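Local coordinates for surface glycoprotein (Trypanosoma brucei, PDB 5KLH) that is an insect-stage surface antigen of the parasite, here its bilobed ectodomain, and may act as a membrane-bound sensor, at residues 173-183 / 203-214. Residues are numbered along the deposited sequence; the frame is centred on the assembly and turned at random.
Sequences STQYQSALYSF and YSEGDPFIALER
A179, Y176 and F183 of the loop 173-183 pack on I210 at the start of helix 208-215. A179 CB lies 3.7 Å from I210 CG1 and also meets the rings of Y203 and F209. The CG2 branch of I210 makes an off-centre CH-pi contact with Y176, 4.1 Å from the ring centroid and 30° off its normal. The F183 ring has Y176 CE2 over one face and Y181 CA over the other. F183 CZ lies 3.6 Å from R214 N, which sits near the plane of the ring. L180 CD2 comes to the edge of the F209 ring near CZ.

Polar bonds lie around this apolar patch. In the turn after strand 197-204, E205 extends beyond CG and accepts from S173. S173 OG and E205 OE2 stand 2.5 Å apart, unusually close, so the exact length is doubtful. S173 OG also accepts from Y176 N, an ST motif. Water 1 takes a bond from Q175 N and donates to E205 OE2. At the helix, E213 is bent at chi2 (-71°), which turns its carboxylate back to the loop. E213 OE1 accepts from Y181 N at 2.9 Å through the anti lone pair, with an N-H...O angle of 156°. R214 NH2 donates to Y176 OH at 3.1 Å, with OH near the guanidinium plane, while its NH1 binds N13.

D207 is the N-cap of helix 208-215: its OD2 accepts from F209 N, and S55 and V56 on strand 51-63 also bind its carboxylate.

The contact joins the loop between strands 170-172 and 189-191 to the turn and helix that follow strand 197-204. E213, R214 and, less certainly in its length, E205 bond an irregular loop at three separate points. Between them A179 CB makes the middle apolar; A179 O is buried there with no polar partner.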
loop_
_atom_site.group_PDB
_atom_site.type_symbol
_atom_site.label_atom_id
_atom_site.label_comp_id
_atom_site.label_asym_id
_atom_site.label_seq_id
_atom_site.Cartn_x
_atom_site.Cartn_y
_atom_site.Cartn_z
ATOM N N SER A 173 11.544 -1.732 -7.896
ATOM C CA SER A 173 11.811 -0.584 -7.043
ATOM C C SER A 173 12.386 -1.007 -5.702
ATOM O O SER A 173 11.963 -2.008 -5.101
ATOM C CB SER A 173 10.536 0.242 -6.834
ATOM O OG SER A 173 10.788 1.362 -6.005
ATOM N N THR A 174 13.363 -0.229 -5.258
ATOM C CA THR A 174 13.932 -0.312 -3.928
ATOM C C THR A 174 13.046 0.395 -2.910
ATOM O O THR A 174 12.791 -0.118 -1.819
ATOM C CB THR A 174 15.335 0.327 -3.894
ATOM O OG1 THR A 174 16.195 -0.372 -4.799
ATOM C CG2 THR A 174 15.908 0.271 -2.502
ATOM N N GLN A 175 12.556 1.570 -3.279
ATOM C CA GLN A 175 11.863 2.418 -2.325
ATOM C C GLN A 175 10.385 2.043 -2.189
ATOM O O GLN A 175 9.808 2.107 -1.098
ATOM C CB GLN A 175 11.993 3.880 -2.734
ATOM C CG GLN A 175 11.572 4.844 -1.641
ATOM C CD GLN A 175 12.352 4.606 -0.365
ATOM O OE1 GLN A 175 13.562 4.767 -0.338
ATOM N NE2 GLN A 175 11.660 4.188 0.698
ATOM N N TYR A 176 9.761 1.641 -3.283
ATOM C CA TYR A 176 8.332 1.343 -3.227
ATOM C C TYR A 176 8.078 -0.149 -3.297
ATOM O O TYR A 176 8.315 -0.769 -4.336
ATOM C CB TYR A 176 7.597 2.053 -4.370
ATOM C CG TYR A 176 7.636 3.559 -4.290
ATOM C CD1 TYR A 176 8.670 4.284 -4.883
ATOM C CD2 TYR A 176 6.649 4.258 -3.613
ATOM C CE1 TYR A 176 8.700 5.662 -4.795
ATOM C CE2 TYR A 176 6.680 5.633 -3.522
ATOM C CZ TYR A 176 7.700 6.323 -4.123
ATOM O OH TYR A 176 7.743 7.689 -4.035
ATOM N N GLN A 177 7.589 -0.731 -2.200
ATOM C CA GLN A 177 7.267 -2.152 -2.175
ATOM C C GLN A 177 5.796 -2.344 -2.522
ATOM O O GLN A 177 5.319 -3.463 -2.657
ATOM C CB GLN A 177 7.587 -2.770 -0.810
ATOM C CG GLN A 177 9.094 -2.979 -0.528
ATOM C CD GLN A 177 9.659 -1.971 0.461
ATOM O OE1 GLN A 177 9.028 -0.961 0.763
ATOM N NE2 GLN A 177 10.851 -2.247 0.978
ATOM N N SER A 178 5.076 -1.228 -2.615
ATOM C CA SER A 178 3.719 -1.206 -3.148
ATOM C C SER A 178 3.474 0.138 -3.810
ATOM O O SER A 178 4.151 1.125 -3.482
ATOM C CB SER A 178 2.685 -1.454 -2.036
ATOM O OG SER A 178 1.356 -1.292 -2.536
ATOM N N ALA A 179 2.515 0.179 -4.736
ATOM C CA ALA A 179 2.094 1.457 -5.306
ATOM C C ALA A 179 1.149 2.194 -4.380
ATOM O O ALA A 179 0.936 3.395 -4.549
ATOM C CB ALA A 179 1.428 1.256 -6.671
ATOM N N LEU A 180 0.552 1.482 -3.417
ATOM C CA LEU A 180 -0.372 2.112 -2.474
ATOM C C LEU A 180 0.328 2.686 -1.243
ATOM O O LEU A 180 1.191 2.044 -0.670
ATOM C CB LEU A 180 -1.431 1.113 -1.999
ATOM C CG LEU A 180 -2.529 0.609 -2.919
ATOM C CD1 LEU A 180 -3.438 -0.286 -2.096
ATOM C CD2 LEU A 180 -3.319 1.782 -3.466
ATOM N N TYR A 181 -0.058 3.888 -0.829
ATOM C CA TYR A 181 0.396 4.448 0.440
ATOM C C TYR A 181 0.071 3.452 1.554
ATOM O O TYR A 181 -1.029 2.906 1.555
ATOM C CB TYR A 181 -0.312 5.776 0.683
ATOM C CG TYR A 181 0.198 6.597 1.835
ATOM C CD1 TYR A 181 1.226 7.495 1.651
ATOM C CD2 TYR A 181 -0.387 6.514 3.083
ATOM C CE1 TYR A 181 1.679 8.280 2.687
ATOM C CE2 TYR A 181 0.054 7.301 4.129
ATOM C CZ TYR A 181 1.096 8.174 3.923
ATOM O OH TYR A 181 1.554 8.964 4.951
ATOM N N SER A 182 0.980 3.209 2.503
ATOM C CA SER A 182 2.263 3.907 2.639
ATOM C C SER A 182 3.464 3.187 2.018
ATOM O O SER A 182 4.595 3.354 2.487
ATOM C CB SER A 182 2.540 4.161 4.126
ATOM O OG SER A 182 2.262 2.992 4.889
ATOM N N PHE A 183 3.211 2.396 0.973
ATOM C CA PHE A 183 4.253 1.851 0.099
ATOM C C PHE A 183 5.096 0.714 0.678
ATOM O O PHE A 183 6.088 0.330 0.072
ATOM C CB PHE A 183 5.191 2.975 -0.374
ATOM C CG PHE A 183 4.454 4.188 -0.879
ATOM C CD1 PHE A 183 3.570 4.076 -1.935
ATOM C CD2 PHE A 183 4.615 5.422 -0.272
ATOM C CE1 PHE A 183 2.877 5.174 -2.392
ATOM C CE2 PHE A 183 3.927 6.531 -0.724
ATOM C CZ PHE A 183 3.042 6.406 -1.781
ATOM N N TYR A 203 3.281 -0.983 -11.674
ATOM C CA TYR A 203 3.454 0.434 -12.000
ATOM C C TYR A 203 4.911 0.792 -12.162
ATOM O O TYR A 203 5.805 0.095 -11.639
ATOM C CB TYR A 203 2.868 1.324 -10.896
ATOM C CG TYR A 203 1.370 1.286 -10.831
ATOM C CD1 TYR A 203 0.720 0.270 -10.157
ATOM C CD2 TYR A 203 0.603 2.268 -11.455
ATOM C CE1 TYR A 203 -0.678 0.222 -10.111
ATOM C CE2 TYR A 203 -0.778 2.231 -11.413
ATOM C CZ TYR A 203 -1.412 1.202 -10.741
ATOM O OH TYR A 203 -2.796 1.149 -10.693
ATOM N N SER A 204 5.165 1.911 -12.832
ATOM C CA SER A 204 6.492 2.511 -12.774
ATOM C C SER A 204 6.518 3.512 -11.618
ATOM O O SER A 204 5.477 4.061 -11.250
ATOM C CB SER A 204 6.873 3.182 -14.102
ATOM O OG SER A 204 6.085 4.336 -14.356
ATOM N N GLU A 205 7.698 3.708 -11.031
ATOM C CA GLU A 205 7.872 4.618 -9.904
ATOM C C GLU A 205 7.319 6.009 -10.143
ATOM O O GLU A 205 6.797 6.631 -9.224
ATOM C CB GLU A 205 9.361 4.760 -9.534
ATOM C CG GLU A 205 9.912 3.661 -8.696
ATOM C CD GLU A 205 11.291 3.998 -8.147
ATOM O OE1 GLU A 205 12.034 4.796 -8.783
ATOM O OE2 GLU A 205 11.645 3.430 -7.102
ATOM N N GLY A 206 7.485 6.526 -11.356
ATOM C CA GLY A 206 7.039 7.882 -11.627
ATOM C C GLY A 206 5.572 8.011 -12.005
ATOM O O GLY A 206 5.133 9.094 -12.412
ATOM N N ASP A 207 4.797 6.937 -11.864
ATOM C CA ASP A 207 3.377 7.020 -12.239
ATOM C C ASP A 207 2.617 8.016 -11.385
ATOM O O ASP A 207 2.838 8.102 -10.186
ATOM C CB ASP A 207 2.699 5.658 -12.130
ATOM C CG ASP A 207 1.408 5.612 -12.901
ATOM O OD1 ASP A 207 1.477 5.262 -14.093
ATOM O OD2 ASP A 207 0.335 5.910 -12.311
ATOM N N PRO A 208 1.687 8.766 -11.995
ATOM C CA PRO A 208 0.908 9.711 -11.194
ATOM C C PRO A 208 0.056 9.030 -10.120
ATOM O O PRO A 208 -0.303 9.663 -9.128
ATOM C CB PRO A 208 0.024 10.392 -12.246
ATOM C CG PRO A 208 0.880 10.385 -13.484
ATOM C CD PRO A 208 1.517 9.001 -13.443
ATOM N N PHE A 209 -0.283 7.759 -10.315
ATOM C CA PHE A 209 -1.015 7.032 -9.276
ATOM C C PHE A 209 -0.190 7.001 -7.980
ATOM O O PHE A 209 -0.719 7.230 -6.884
ATOM C CB PHE A 209 -1.344 5.604 -9.750
ATOM C CG PHE A 209 -2.090 4.765 -8.733
ATOM C CD1 PHE A 209 -1.403 3.992 -7.818
ATOM C CD2 PHE A 209 -3.472 4.722 -8.732
ATOM C CE1 PHE A 209 -2.074 3.218 -6.889
ATOM C CE2 PHE A 209 -4.152 3.945 -7.809
ATOM C CZ PHE A 209 -3.448 3.190 -6.887
ATOM N N ILE A 210 1.100 6.713 -8.110
ATOM C CA ILE A 210 1.978 6.640 -6.944
ATOM C C ILE A 210 2.217 8.049 -6.391
ATOM O O ILE A 210 2.135 8.264 -5.180
ATOM C CB ILE A 210 3.300 5.947 -7.292
ATOM C CG1 ILE A 210 3.048 4.453 -7.517
ATOM C CG2 ILE A 210 4.335 6.189 -6.200
ATOM C CD1 ILE A 210 4.254 3.685 -8.039
ATOM N N ALA A 211 2.466 9.015 -7.277
ATOM C CA ALA A 211 2.614 10.409 -6.846
ATOM C C ALA A 211 1.394 10.925 -6.078
ATOM O O ALA A 211 1.542 11.593 -5.048
ATOM C CB ALA A 211 2.901 11.298 -8.039
ATOM N N LEU A 212 0.191 10.615 -6.562
ATOM C CA LEU A 212 -1.024 11.017 -5.875
ATOM C C LEU A 212 -1.134 10.342 -4.509
ATOM O O LEU A 212 -1.471 11.000 -3.519
ATOM C CB LEU A 212 -2.250 10.704 -6.741
ATOM C CG LEU A 212 -3.589 11.261 -6.278
ATOM C CD1 LEU A 212 -3.529 12.793 -6.252
ATOM C CD2 LEU A 212 -4.705 10.778 -7.192
ATOM N N GLU A 213 -0.830 9.042 -4.451
ATOM C CA GLU A 213 -0.856 8.304 -3.195
ATOM C C GLU A 213 0.062 8.970 -2.191
ATOM O O GLU A 213 -0.287 9.136 -1.026
ATOM C CB GLU A 213 -0.413 6.843 -3.398
ATOM C CG GLU A 213 -1.464 5.956 -4.026
ATOM C CD GLU A 213 -2.631 5.663 -3.092
ATOM O OE1 GLU A 213 -2.410 5.170 -1.966
ATOM O OE2 GLU A 213 -3.792 5.927 -3.476
ATOM N N ARG A 214 1.242 9.347 -2.662
ATOM C CA ARG A 214 2.240 9.959 -1.791
ATOM C C ARG A 214 1.805 11.327 -1.306
ATOM O O ARG A 214 1.789 11.595 -0.101
ATOM C CB ARG A 214 3.584 10.090 -2.505
ATOM C CG ARG A 214 4.670 10.686 -1.617
ATOM C CD ARG A 214 5.973 10.864 -2.363
ATOM N NE ARG A 214 5.811 11.773 -3.495
ATOM C CZ ARG A 214 5.977 11.434 -4.765
ATOM N NH1 ARG A 214 5.788 12.343 -5.712
ATOM N NH2 ARG A 214 6.337 10.196 -5.096
HETATM O O HOH W 1 13.678 2.559 -5.974
HETATM O O HOH W 2 -3.472 3.864 0.500
#